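Local coordinates for beta-lactamase-related domain-containing protein (Bacteroides dorei DSM 17855, PDB 5TGF) that is of unknown function but probably acts as a serine hydrolase related to beta-lactamases and penicillin-binding proteins, at residues Leu273-Ile284 with Tyr293-Gly301. Sequence-based numbering, arbitrary orientation.
Sequences LVDEATGEAYQI and YPWINKRDG
Arg-299 lays its guanidinium flat over one face of the Tyr-282 ring: the planes lie within 8° of each other, and Arg-299 CZ sits 3.7 Å from Tyr-282 CE2. This is a cation-pi stack, extended by a CH-pi contact from Arg-299 CD over the same face, while CB of Leu-273 covers the opposite face nearer the rim. The ring stands in reach because CG of Tyr-282 is tucked between its backbone N and carbonyl carbon (chi1 66°). At the guanidinium edge, Arg-299 NH2 makes a long salt bridge of 3.6 Å to Asp-275 OD1; the other carboxylate oxygen of Asp-275 accepts from Thr-278 OG1, so the acid is tied into its own turn.

Tyr-282 and Gln-283 together face Leu-273 as a classic beta bulge, just where the chain enters the hairpin of strands 281-285 and 293-297, part of the six-stranded antiparallel sheet of this beta-lactamase-like fold. Ile-284 and Ile-296 form its hydrogen-bonded pair, N to O in both directions, and their side chains share the sheet face that packs on helices 207-218 and 231-238. Beyond the strand end, Lys-298 N reaches Tyr-282 O at 2.7 Å.

The face toward helix 328-337 carries the non-hydrogen-bonded pair Gln-283 and Asn-297. Here Asn-297 ND2 donates to Gln-283 OE1 at 2.9 Å, nearly straight, within its own amide plane but tilted out of the acceptor's; the two amides are turned 72° apart. Gln-283 NE2 turns instead to Glu-272, whose carboxylate also bonds Tyr-293 OH, itself held by Ser-330. On its other arm, Asn-297 OD1 accepts from Asp-300 N at 2.8 Å, the donor above the carbonyl plane; this Asx motif and the Gln-283 bond together set the amide's rotation.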
# COMPACT_ATOMS: atom_id res chain seq x y z
N LEU A 273 -12.70 2.78 -6.30
CA LEU A 273 -13.97 2.76 -7.04
C LEU A 273 -14.53 1.34 -7.01
O LEU A 273 -13.82 0.35 -7.32
CB LEU A 273 -13.75 3.19 -8.50
CG LEU A 273 -13.07 4.52 -8.75
CD1 LEU A 273 -12.78 4.72 -10.25
CD2 LEU A 273 -13.94 5.63 -8.20
N VAL A 274 -15.84 1.26 -6.74
CA VAL A 274 -16.48 -0.02 -6.51
C VAL A 274 -17.79 -0.10 -7.28
O VAL A 274 -18.50 0.90 -7.43
CB VAL A 274 -16.72 -0.24 -4.99
CG1 VAL A 274 -17.52 -1.48 -4.71
CG2 VAL A 274 -15.38 -0.37 -4.26
N ASP A 275 -18.03 -1.27 -7.87
CA ASP A 275 -19.33 -1.55 -8.50
C ASP A 275 -20.31 -2.09 -7.44
O ASP A 275 -20.12 -3.19 -6.92
CB ASP A 275 -19.15 -2.56 -9.64
CG ASP A 275 -20.47 -2.96 -10.30
OD1 ASP A 275 -21.12 -2.08 -10.87
OD2 ASP A 275 -20.87 -4.14 -10.16
N GLU A 276 -21.34 -1.30 -7.11
CA GLU A 276 -22.36 -1.67 -6.10
C GLU A 276 -23.02 -3.04 -6.37
O GLU A 276 -23.11 -3.86 -5.48
CB GLU A 276 -23.48 -0.60 -6.01
CG GLU A 276 -23.18 0.62 -5.13
CD GLU A 276 -22.22 1.64 -5.75
OE1 GLU A 276 -21.77 2.57 -5.02
OE2 GLU A 276 -21.92 1.52 -6.96
N ALA A 277 -23.38 -3.30 -7.62
CA ALA A 277 -24.16 -4.49 -7.96
C ALA A 277 -23.40 -5.79 -7.66
O ALA A 277 -24.01 -6.78 -7.25
CB ALA A 277 -24.58 -4.45 -9.43
N THR A 278 -22.07 -5.77 -7.84
CA THR A 278 -21.26 -6.95 -7.64
C THR A 278 -20.37 -6.86 -6.40
O THR A 278 -19.76 -7.86 -6.02
CB THR A 278 -20.31 -7.23 -8.81
OG1 THR A 278 -19.38 -6.16 -8.95
CG2 THR A 278 -21.07 -7.45 -10.11
N GLY A 279 -20.22 -5.66 -5.84
CA GLY A 279 -19.24 -5.43 -4.79
C GLY A 279 -17.77 -5.52 -5.19
O GLY A 279 -16.90 -5.48 -4.31
N GLU A 280 -17.46 -5.63 -6.50
CA GLU A 280 -16.10 -5.71 -6.95
C GLU A 280 -15.50 -4.28 -7.02
O GLU A 280 -16.13 -3.33 -7.49
CB GLU A 280 -15.99 -6.39 -8.34
CG GLU A 280 -16.45 -7.85 -8.38
CD GLU A 280 -15.38 -8.83 -7.91
OE1 GLU A 280 -15.45 -9.25 -6.74
OE2 GLU A 280 -14.47 -9.18 -8.70
N ALA A 281 -14.25 -4.16 -6.61
CA ALA A 281 -13.51 -2.91 -6.77
C ALA A 281 -12.82 -2.95 -8.14
O ALA A 281 -12.21 -3.96 -8.52
CB ALA A 281 -12.49 -2.76 -5.65
N TYR A 282 -12.98 -1.90 -8.90
CA TYR A 282 -12.36 -1.80 -10.22
C TYR A 282 -11.28 -0.73 -10.30
O TYR A 282 -10.53 -0.66 -11.28
CB TYR A 282 -13.44 -1.62 -11.30
CG TYR A 282 -14.22 -0.34 -11.27
CD1 TYR A 282 -13.73 0.81 -11.86
CD2 TYR A 282 -15.50 -0.30 -10.72
CE1 TYR A 282 -14.45 1.99 -11.85
CE2 TYR A 282 -16.23 0.88 -10.70
CZ TYR A 282 -15.70 2.02 -11.29
OH TYR A 282 -16.39 3.19 -11.29
N GLN A 283 -11.14 0.06 -9.25
CA GLN A 283 -9.91 0.87 -9.08
C GLN A 283 -9.37 0.68 -7.67
O GLN A 283 -10.11 0.85 -6.68
CB GLN A 283 -10.16 2.34 -9.38
CG GLN A 283 -8.86 3.15 -9.49
CD GLN A 283 -9.05 4.53 -10.09
OE1 GLN A 283 -9.07 4.67 -11.31
NE2 GLN A 283 -9.20 5.55 -9.24
N ILE A 284 -8.13 0.26 -7.59
CA ILE A 284 -7.43 -0.03 -6.35
C ILE A 284 -6.09 0.76 -6.34
O ILE A 284 -5.42 0.96 -7.38
CB ILE A 284 -7.16 -1.54 -6.27
CG1 ILE A 284 -8.48 -2.33 -6.13
CG2 ILE A 284 -6.25 -1.89 -5.09
CD1 ILE A 284 -8.37 -3.73 -6.65
N TYR A 293 1.90 7.33 -5.91
CA TYR A 293 0.53 6.90 -6.24
C TYR A 293 0.58 5.75 -7.25
O TYR A 293 0.71 5.99 -8.47
CB TYR A 293 -0.26 8.04 -6.82
CG TYR A 293 -1.71 7.67 -7.09
CD1 TYR A 293 -2.62 7.51 -6.04
CD2 TYR A 293 -2.18 7.58 -8.38
CE1 TYR A 293 -3.95 7.18 -6.29
CE2 TYR A 293 -3.49 7.26 -8.64
CZ TYR A 293 -4.38 7.07 -7.59
OH TYR A 293 -5.69 6.72 -7.89
N PRO A 294 0.44 4.53 -6.76
CA PRO A 294 0.23 3.39 -7.60
C PRO A 294 -1.26 3.04 -7.73
O PRO A 294 -2.00 3.08 -6.75
CB PRO A 294 0.98 2.30 -6.85
CG PRO A 294 0.78 2.65 -5.39
CD PRO A 294 0.56 4.13 -5.34
N TRP A 295 -1.69 2.64 -8.92
CA TRP A 295 -3.06 2.21 -9.08
C TRP A 295 -3.27 1.19 -10.17
O TRP A 295 -2.46 1.09 -11.13
CB TRP A 295 -3.97 3.40 -9.30
CG TRP A 295 -4.05 3.89 -10.71
CD1 TRP A 295 -5.09 3.72 -11.57
CD2 TRP A 295 -3.10 4.73 -11.39
NE1 TRP A 295 -4.81 4.32 -12.79
CE2 TRP A 295 -3.63 5.00 -12.69
CE3 TRP A 295 -1.87 5.29 -11.04
CZ2 TRP A 295 -2.94 5.76 -13.65
CZ3 TRP A 295 -1.17 6.06 -12.00
CH2 TRP A 295 -1.73 6.31 -13.28
N ILE A 296 -4.40 0.52 -10.07
CA ILE A 296 -4.92 -0.32 -11.14
C ILE A 296 -6.37 0.11 -11.38
O ILE A 296 -7.14 0.29 -10.42
CB ILE A 296 -4.87 -1.79 -10.76
CG1 ILE A 296 -3.42 -2.28 -10.69
CG2 ILE A 296 -5.69 -2.64 -11.70
CD1 ILE A 296 -3.33 -3.71 -10.17
N ASN A 297 -6.74 0.28 -12.65
CA ASN A 297 -8.15 0.44 -13.04
C ASN A 297 -8.53 -0.68 -14.01
O ASN A 297 -8.07 -0.71 -15.18
CB ASN A 297 -8.41 1.82 -13.65
CG ASN A 297 -9.90 2.07 -13.93
OD1 ASN A 297 -10.55 1.29 -14.63
ND2 ASN A 297 -10.45 3.10 -13.33
N LYS A 298 -9.30 -1.63 -13.51
CA LYS A 298 -9.62 -2.82 -14.31
C LYS A 298 -10.52 -2.51 -15.51
O LYS A 298 -10.47 -3.22 -16.48
CB LYS A 298 -10.24 -3.91 -13.45
CG LYS A 298 -9.30 -4.42 -12.36
CD LYS A 298 -9.95 -5.52 -11.57
CE LYS A 298 -9.29 -5.67 -10.21
NZ LYS A 298 -9.65 -6.96 -9.58
N ARG A 299 -11.37 -1.50 -15.40
CA ARG A 299 -12.23 -1.12 -16.50
C ARG A 299 -11.45 -0.48 -17.64
O ARG A 299 -11.72 -0.81 -18.79
CB ARG A 299 -13.31 -0.18 -16.01
CG ARG A 299 -14.35 -0.92 -15.18
CD ARG A 299 -15.66 -0.17 -15.20
NE ARG A 299 -16.64 -0.82 -14.34
CZ ARG A 299 -17.71 -0.21 -13.87
NH1 ARG A 299 -17.94 1.07 -14.19
NH2 ARG A 299 -18.56 -0.89 -13.09
N ASP A 300 -10.48 0.37 -17.31
CA ASP A 300 -9.53 0.92 -18.30
C ASP A 300 -8.54 -0.12 -18.83
O ASP A 300 -7.95 0.10 -19.86
CB ASP A 300 -8.69 2.05 -17.71
CG ASP A 300 -9.52 3.25 -17.25
OD1 ASP A 300 -10.65 3.39 -17.75
OD2 ASP A 300 -9.00 4.04 -16.39
N GLY A 301 -8.31 -1.19 -18.08
CA GLY A 301 -7.23 -2.13 -18.36
C GLY A 301 -5.84 -1.54 -18.11
O GLY A 301 -4.88 -1.88 -18.80